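Local structure of topoisomerase I-like protein (Leishmania donovani, 2B9S) at residues F267-D271 with L272-Q276; A275-A278 with V279-F283; I107-W110 with H111-Q114. The protein probably relaxes supercoiled DNA as the larger subunit of a heterodimeric type IB topoisomerase, cutting and resealing one strand at a time. All coordinates share one frame; numbering follows the deposited sequence.

Contact 1 (F267-D271 with L272-Q276); sequences FKSND and LHVAQ
An N-cap opens helix 272-287: the carboxylate of D271 reaches over the first turn and accepts a hydrogen bond from the backbone N of V274. D271 OD1 lies 3.3 Å from V274 N, a long but fairly straight bond, with an N-H...O angle of 163°. The amide comes to the oxygen from above the carboxylate plane, 62° out of it. With CG anti to the backbone N (chi1 -180°), the D271 carboxylate is carried forward, beside its own carbonyl carbon, to the amides that start the helix, and a negative charge there would be expected to suit the positive end of the helix dipole. The same residue also supplies the first rung of the helix, because D271 O takes the amide of A275 at 3.1 Å from A275 N. Just ahead of the cap, S269 makes an ST turn: its OG accepts from D271 N at 2.9 Å, which holds the loop after helix 236-266 in the bend that leads into the next helix. V274 packs against both D271 and S269. Its CB sits 3.6 Å from S269 OG, while its CG2 branch lies 3.6 Å from D271 CG, the side chains of D271 and V274 crossing at about a right angle. CG1 faces the S269 side chain, with S269 CB at 3.8 Å. Further round the helix, H273 ND1 and Q276 OE1 bond to the backbone of Q363, and the F267 ring is buried against V343 and L346 of helix 341-351.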
loop_
_atom_site.group_PDB
_atom_site.type_symbol
_atom_site.label_atom_id
_atom_site.label_comp_id
_atom_site.label_asym_id
_atom_site.label_seq_id
_atom_site.Cartn_x
_atom_site.Cartn_y
_atom_site.Cartn_z
ATOM N N PHE D 267 14.896 30.009 -3.546
ATOM C CA PHE D 267 15.245 29.924 -4.963
ATOM C C PHE D 267 16.494 30.744 -5.267
ATOM O O PHE D 267 17.282 30.383 -6.143
ATOM C CB PHE D 267 14.099 30.405 -5.859
ATOM C CG PHE D 267 12.929 29.469 -5.914
ATOM C CD1 PHE D 267 13.081 28.107 -5.631
ATOM C CD2 PHE D 267 11.664 29.943 -6.273
ATOM C CE1 PHE D 267 11.986 27.236 -5.681
ATOM C CE2 PHE D 267 10.564 29.080 -6.323
ATOM C CZ PHE D 267 10.727 27.723 -6.023
ATOM N N LYS D 268 16.673 31.840 -4.531
ATOM C CA LYS D 268 17.768 32.768 -4.793
ATOM C C LYS D 268 19.001 32.464 -3.941
ATOM O O LYS D 268 19.974 33.208 -3.985
ATOM C CB LYS D 268 17.297 34.250 -4.622
ATOM N N SER D 269 18.964 31.365 -3.184
ATOM C CA SER D 269 20.088 30.974 -2.327
ATOM C C SER D 269 21.347 30.611 -3.111
ATOM O O SER D 269 21.273 30.104 -4.233
ATOM C CB SER D 269 19.695 29.807 -1.426
ATOM O OG SER D 269 20.777 29.381 -0.610
ATOM N N ASN D 270 22.507 30.869 -2.515
ATOM C CA ASN D 270 23.769 30.420 -3.100
ATOM C C ASN D 270 24.216 29.110 -2.463
ATOM O O ASN D 270 25.201 28.503 -2.886
ATOM C CB ASN D 270 24.857 31.503 -3.017
ATOM C CG ASN D 270 25.373 31.718 -1.602
ATOM O OD1 ASN D 270 24.665 32.251 -0.738
ATOM N ND2 ASN D 270 26.624 31.317 -1.361
ATOM N N ASP D 271 23.476 28.674 -1.444
ATOM C CA ASP D 271 23.684 27.350 -0.873
ATOM C C ASP D 271 22.983 26.308 -1.764
ATOM O O ASP D 271 21.771 26.394 -1.996
ATOM C CB ASP D 271 23.180 27.295 0.572
ATOM C CG ASP D 271 23.386 25.935 1.204
ATOM O OD1 ASP D 271 23.228 24.928 0.494
ATOM O OD2 ASP D 271 23.694 25.854 2.404
ATOM N N LEU D 272 23.746 25.340 -2.276
ATOM C CA LEU D 272 23.201 24.386 -3.255
ATOM C C LEU D 272 22.120 23.461 -2.657
ATOM O O LEU D 272 21.103 23.206 -3.298
ATOM C CB LEU D 272 24.320 23.586 -3.933
ATOM C CG LEU D 272 23.970 22.679 -5.118
ATOM C CD1 LEU D 272 23.457 23.502 -6.310
ATOM C CD2 LEU D 272 25.174 21.810 -5.484
ATOM N N HIS D 273 22.341 22.988 -1.432
ATOM C CA HIS D 273 21.328 22.226 -0.700
ATOM C C HIS D 273 20.007 22.999 -0.553
ATOM O O HIS D 273 18.930 22.450 -0.805
ATOM C CB HIS D 273 21.848 21.786 0.684
ATOM C CG HIS D 273 20.778 21.237 1.578
ATOM N ND1 HIS D 273 20.094 20.077 1.292
ATOM C CD2 HIS D 273 20.249 21.706 2.733
ATOM C CE1 HIS D 273 19.194 19.851 2.231
ATOM N NE2 HIS D 273 19.267 20.827 3.117
ATOM N N VAL D 274 20.100 24.269 -0.158
ATOM C CA VAL D 274 18.918 25.113 0.085
ATOM C C VAL D 274 18.093 25.336 -1.193
ATOM O O VAL D 274 16.853 25.207 -1.168
ATOM C CB VAL D 274 19.288 26.471 0.790
ATOM C CG1 VAL D 274 18.064 27.336 1.004
ATOM C CG2 VAL D 274 19.935 26.221 2.146
ATOM N N ALA D 275 18.781 25.646 -2.300
ATOM C CA ALA D 275 18.125 25.883 -3.594
ATOM C C ALA D 275 17.433 24.627 -4.125
ATOM O O ALA D 275 16.330 24.713 -4.669
ATOM C CB ALA D 275 19.116 26.427 -4.624
ATOM N N GLN D 276 18.099 23.478 -3.965
ATOM C CA GLN D 276 17.550 22.158 -4.316
ATOM C C GLN D 276 16.341 21.797 -3.448
ATOM O O GLN D 276 15.299 21.373 -3.973
ATOM C CB GLN D 276 18.626 21.064 -4.208
ATOM C CG GLN D 276 19.623 21.073 -5.355
ATOM C CD GLN D 276 20.570 19.894 -5.360
ATOM O OE1 GLN D 276 20.520 19.029 -4.499
ATOM N NE2 GLN D 276 21.443 19.859 -6.338
#

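Contact 2 (A275-A278 with V279-F283); sequences AQRA and VAMYF
A278 O takes the amide of Y282 in the shortest hydrogen bond between 275-278 and 279-283, with Y282 N 2.9 Å away. The donor stands 30° out of the carbonyl plane, and Y282 CB rests 3.3 Å from the same A278 O. One residue back, R277 O accepts from M281 N at 3.0 Å and is also crowded by the M281 side chain. M281 CG lies between its own backbone N and carbonyl carbon (chi1 59°), which swings the start of the chain back along the helix and brings M281 CG to 3.1 Å from R277 O. From there the chain bends at its thioether, with SD still 3.7 Å from R277 O. Q276 O holds A280 N, meeting it more nearly head-on than its neighbours meet theirs, and the A280 methyl CB touches Q276 O at 3.5 Å. One residue earlier, A275 O bonds to V279 N, and the CG2 branch of V279 leans on that carbonyl, 3.5 Å from A275 O. The side chains fan out to different neighbours: V279 to L346 and F350 of helix 341-351, M281 to I259 and Y263 of helix 236-266, and A280 to L369 of helix 366-373. F283 meets F323 edge-to-face. Four successive i to i+4 bonds are the mark of a regular alpha-helix, here a buried one packed between helices 236-266, 341-351 and 366-373 in the catalytic core of a type IB topoisomerase.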
loop_
_atom_site.group_PDB
_atom_site.type_symbol
_atom_site.label_atom_id
_atom_site.label_comp_id
_atom_site.label_asym_id
_atom_site.label_seq_id
_atom_site.Cartn_x
_atom_site.Cartn_y
_atom_site.Cartn_z
ATOM N N ALA D 275 18.781 25.646 -2.300
ATOM C CA ALA D 275 18.125 25.883 -3.594
ATOM C C ALA D 275 17.433 24.627 -4.125
ATOM O O ALA D 275 16.330 24.713 -4.669
ATOM C CB ALA D 275 19.116 26.427 -4.624
ATOM N N GLN D 276 18.099 23.478 -3.965
ATOM C CA GLN D 276 17.550 22.158 -4.316
ATOM C C GLN D 276 16.341 21.797 -3.448
ATOM O O GLN D 276 15.299 21.373 -3.973
ATOM C CB GLN D 276 18.626 21.064 -4.208
ATOM C CG GLN D 276 19.623 21.073 -5.355
ATOM C CD GLN D 276 20.570 19.894 -5.360
ATOM O OE1 GLN D 276 20.520 19.029 -4.499
ATOM N NE2 GLN D 276 21.443 19.859 -6.338
ATOM N N ARG D 277 16.502 21.972 -2.129
ATOM C CA ARG D 277 15.408 21.846 -1.145
ATOM C C ARG D 277 14.160 22.653 -1.542
ATOM O O ARG D 277 13.031 22.148 -1.430
ATOM C CB ARG D 277 15.885 22.247 0.255
ATOM C CG ARG D 277 14.959 21.811 1.397
ATOM C CD ARG D 277 15.576 22.137 2.754
ATOM N NE ARG D 277 15.706 23.590 2.948
ATOM C CZ ARG D 277 16.391 24.178 3.928
ATOM N NH1 ARG D 277 17.046 23.462 4.844
ATOM N NH2 ARG D 277 16.418 25.501 3.985
ATOM N N ALA D 278 14.379 23.881 -2.032
ATOM C CA ALA D 278 13.312 24.785 -2.520
ATOM C C ALA D 278 12.543 24.274 -3.739
ATOM O O ALA D 278 11.315 24.362 -3.789
ATOM C CB ALA D 278 13.901 26.171 -2.818
ATOM N N VAL D 279 13.261 23.769 -4.739
ATOM C CA VAL D 279 12.620 23.221 -5.946
ATOM C C VAL D 279 11.859 21.923 -5.617
ATOM O O VAL D 279 10.781 21.658 -6.173
ATOM C CB VAL D 279 13.657 23.038 -7.096
ATOM C CG1 VAL D 279 13.040 22.425 -8.337
ATOM C CG2 VAL D 279 14.298 24.396 -7.446
ATOM N N ALA D 280 12.407 21.136 -4.687
ATOM C CA ALA D 280 11.772 19.884 -4.279
ATOM C C ALA D 280 10.474 20.181 -3.559
ATOM O O ALA D 280 9.432 19.571 -3.860
ATOM C CB ALA D 280 12.703 19.043 -3.417
ATOM N N MET D 281 10.508 21.133 -2.625
ATOM C CA MET D 281 9.268 21.487 -1.943
ATOM C C MET D 281 8.259 22.221 -2.842
ATOM O O MET D 281 7.056 22.074 -2.678
ATOM C CB MET D 281 9.494 22.097 -0.540
ATOM C CG MET D 281 10.300 23.337 -0.433
ATOM S SD MET D 281 10.906 23.550 1.269
ATOM C CE MET D 281 9.569 24.502 1.997
ATOM N N TYR D 282 8.756 22.936 -3.846
ATOM C CA TYR D 282 7.919 23.476 -4.907
ATOM C C TYR D 282 7.179 22.383 -5.701
ATOM O O TYR D 282 5.981 22.530 -5.998
ATOM C CB TYR D 282 8.776 24.320 -5.850
ATOM C CG TYR D 282 8.073 24.781 -7.108
ATOM C CD1 TYR D 282 7.224 25.896 -7.095
ATOM C CD2 TYR D 282 8.270 24.115 -8.319
ATOM C CE1 TYR D 282 6.577 26.325 -8.252
ATOM C CE2 TYR D 282 7.630 24.529 -9.481
ATOM C CZ TYR D 282 6.785 25.645 -9.445
ATOM O OH TYR D 282 6.151 26.068 -10.600
ATOM N N PHE D 283 7.903 21.314 -6.076
ATOM C CA PHE D 283 7.309 20.164 -6.759
ATOM C C PHE D 283 6.289 19.426 -5.903
ATOM O O PHE D 283 5.230 19.080 -6.391
ATOM C CB PHE D 283 8.365 19.155 -7.233
ATOM C CG PHE D 283 9.162 19.607 -8.426
ATOM C CD1 PHE D 283 8.755 20.692 -9.203
ATOM C CD2 PHE D 283 10.309 18.920 -8.793
ATOM C CE1 PHE D 283 9.497 21.115 -10.298
ATOM C CE2 PHE D 283 11.049 19.314 -9.896
ATOM C CZ PHE D 283 10.637 20.424 -10.653
#

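Contact 3 (I107-W110 with H111-Q114); sequences IYQW and HLVQ
The indole of W110 carries the aliphatic part of Q114 on one face: Q114 CG stands over the six-membered ring, 3.7 Å from its centroid and 20° off the normal, a CH-pi contact. At the ring edge, in its plane, lies I107 O. The bend at chi2 turns the Q114 chain over the indole, and chi3 sets the amide nearly parallel to it, the two planes 10° apart, with Q114 NE2 3.6 Å from W110 NE1. The phenol of Y108 is covered in a similar way by L112, whose CG lies over one face, 4.2 Å from the ring centroid and displaced toward the rim. The methyls of L112 spread along the ring: CD1 approaches Y108 CE1 at 3.7 Å, and CD2 lies beside Y108 CZ and OH. Both pairs are i to i+4 neighbours on helix 105-119, in the DNA-binding fragment of the enzyme, where each aromatic ring is roofed by the residue one turn later. H111 comes to Y108 obliquely, ring centroids 5.9 Å apart and planes at 40°, and the edge of its imidazole faces Y108 O. Beneath the side chains the backbone rungs are regular, from H111 N to I107 O at 2.9 Å through to Q114 N to W110 O at 3.0 Å. Q109 OE1 touches L112 CD1, while Q109 NE2 is hydrogen-bonded to E105 OE2 one turn back. I107 turns into the protein against T61 and A64 of helix 54-64, and the W110 ring also meets that of H39.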
loop_
_atom_site.group_PDB
_atom_site.type_symbol
_atom_site.label_atom_id
_atom_site.label_comp_id
_atom_site.label_asym_id
_atom_site.label_seq_id
_atom_site.Cartn_x
_atom_site.Cartn_y
_atom_site.Cartn_z
ATOM N N ILE D 107 0.699 -31.544 -14.147
ATOM C CA ILE D 107 0.232 -30.772 -13.005
ATOM C C ILE D 107 -0.728 -29.658 -13.439
ATOM O O ILE D 107 -1.767 -29.457 -12.806
ATOM C CB ILE D 107 1.377 -30.190 -12.164
ATOM C CG1 ILE D 107 2.196 -31.330 -11.525
ATOM C CG2 ILE D 107 0.798 -29.173 -11.152
ATOM C CD1 ILE D 107 3.459 -30.868 -10.788
ATOM N N TYR D 108 -0.385 -28.936 -14.509
ATOM C CA TYR D 108 -1.299 -27.935 -15.065
ATOM C C TYR D 108 -2.681 -28.505 -15.338
ATOM O O TYR D 108 -3.691 -27.916 -14.970
ATOM C CB TYR D 108 -0.761 -27.343 -16.365
ATOM C CG TYR D 108 -1.654 -26.239 -16.897
ATOM C CD1 TYR D 108 -2.298 -26.365 -18.121
ATOM C CD2 TYR D 108 -1.863 -25.072 -16.155
ATOM C CE1 TYR D 108 -3.110 -25.346 -18.608
ATOM C CE2 TYR D 108 -2.673 -24.056 -16.618
ATOM C CZ TYR D 108 -3.293 -24.191 -17.854
ATOM O OH TYR D 108 -4.113 -23.173 -18.324
ATOM N N GLN D 109 -2.715 -29.640 -16.029
ATOM C CA GLN D 109 -3.974 -30.308 -16.352
ATOM C C GLN D 109 -4.737 -30.743 -15.109
ATOM O O GLN D 109 -5.953 -30.569 -15.053
ATOM C CB GLN D 109 -3.725 -31.479 -17.306
ATOM C CG GLN D 109 -3.201 -31.028 -18.682
ATOM C CD GLN D 109 -4.150 -30.066 -19.376
ATOM O OE1 GLN D 109 -5.370 -30.125 -19.185
ATOM N NE2 GLN D 109 -3.595 -29.173 -20.182
ATOM N N TRP D 110 -4.027 -31.281 -14.110
ATOM C CA TRP D 110 -4.611 -31.559 -12.778
ATOM C C TRP D 110 -5.296 -30.314 -12.216
ATOM O O TRP D 110 -6.425 -30.376 -11.756
ATOM C CB TRP D 110 -3.530 -32.056 -11.802
ATOM C CG TRP D 110 -4.000 -32.169 -10.365
ATOM C CD1 TRP D 110 -4.655 -33.239 -9.791
ATOM C CD2 TRP D 110 -3.869 -31.181 -9.325
ATOM N NE1 TRP D 110 -4.923 -32.977 -8.471
ATOM C CE2 TRP D 110 -4.459 -31.726 -8.154
ATOM C CE3 TRP D 110 -3.307 -29.897 -9.268
ATOM C CZ2 TRP D 110 -4.503 -31.032 -6.934
ATOM C CZ3 TRP D 110 -3.351 -29.207 -8.057
ATOM C CH2 TRP D 110 -3.963 -29.776 -6.905
ATOM N N HIS D 111 -4.603 -29.179 -12.267
ATOM C CA HIS D 111 -5.137 -27.906 -11.779
ATOM C C HIS D 111 -6.431 -27.458 -12.501
ATOM O O HIS D 111 -7.330 -26.882 -11.873
ATOM C CB HIS D 111 -4.036 -26.824 -11.828
ATOM C CG HIS D 111 -4.552 -25.430 -12.048
ATOM N ND1 HIS D 111 -5.125 -24.676 -11.044
ATOM C CD2 HIS D 111 -4.586 -24.661 -13.163
ATOM C CE1 HIS D 111 -5.485 -23.503 -11.531
ATOM N NE2 HIS D 111 -5.176 -23.473 -12.815
ATOM N N LEU D 112 -6.513 -27.708 -13.810
ATOM C CA LEU D 112 -7.705 -27.364 -14.601
ATOM C C LEU D 112 -8.898 -28.248 -14.259
ATOM O O LEU D 112 -10.040 -27.811 -14.348
ATOM C CB LEU D 112 -7.428 -27.457 -16.108
ATOM C CG LEU D 112 -6.503 -26.471 -16.813
ATOM C CD1 LEU D 112 -6.548 -26.738 -18.312
ATOM C CD2 LEU D 112 -6.862 -25.010 -16.526
ATOM N N VAL D 113 -8.619 -29.495 -13.898
ATOM C CA VAL D 113 -9.637 -30.423 -13.412
ATOM C C VAL D 113 -10.148 -29.976 -12.034
ATOM O O VAL D 113 -11.346 -30.012 -11.779
ATOM C CB VAL D 113 -9.098 -31.894 -13.388
ATOM C CG1 VAL D 113 -10.042 -32.841 -12.648
ATOM C CG2 VAL D 113 -8.858 -32.390 -14.802
ATOM N N GLN D 114 -9.244 -29.539 -11.158
ATOM C CA GLN D 114 -9.621 -29.099 -9.815
ATOM C C GLN D 114 -10.428 -27.811 -9.819
ATOM O O GLN D 114 -11.323 -27.650 -8.997
ATOM C CB GLN D 114 -8.392 -28.940 -8.900
ATOM C CG GLN D 114 -7.540 -30.185 -8.759
ATOM C CD GLN D 114 -8.361 -31.434 -8.515
ATOM O OE1 GLN D 114 -8.990 -31.578 -7.463
ATOM N NE2 GLN D 114 -8.361 -32.348 -9.488
#

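Overall arrangement
Contacts 1 and 2 share A275 and Q276 and both build helix 272-287. Contact 1 is its surface start, where the D271 carboxylate caps the first turn and S269 OG shapes the loop before it; contact 2 is its buried continuation, a backbone ladder whose side chains go to neighbouring elements. F267 ties them together: its ring packs on A278, V279 and Y282, with F267 CE1 3.5 Å from A278 O. Contact 3 stands apart in the DNA-binding fragment, its centre about 56 Å from that of contact 2 and on the opposite side of the chain's centre. It shares the backbone ladder of contact 2, but lies at the surface and adds CH-pi contacts over two aromatic faces.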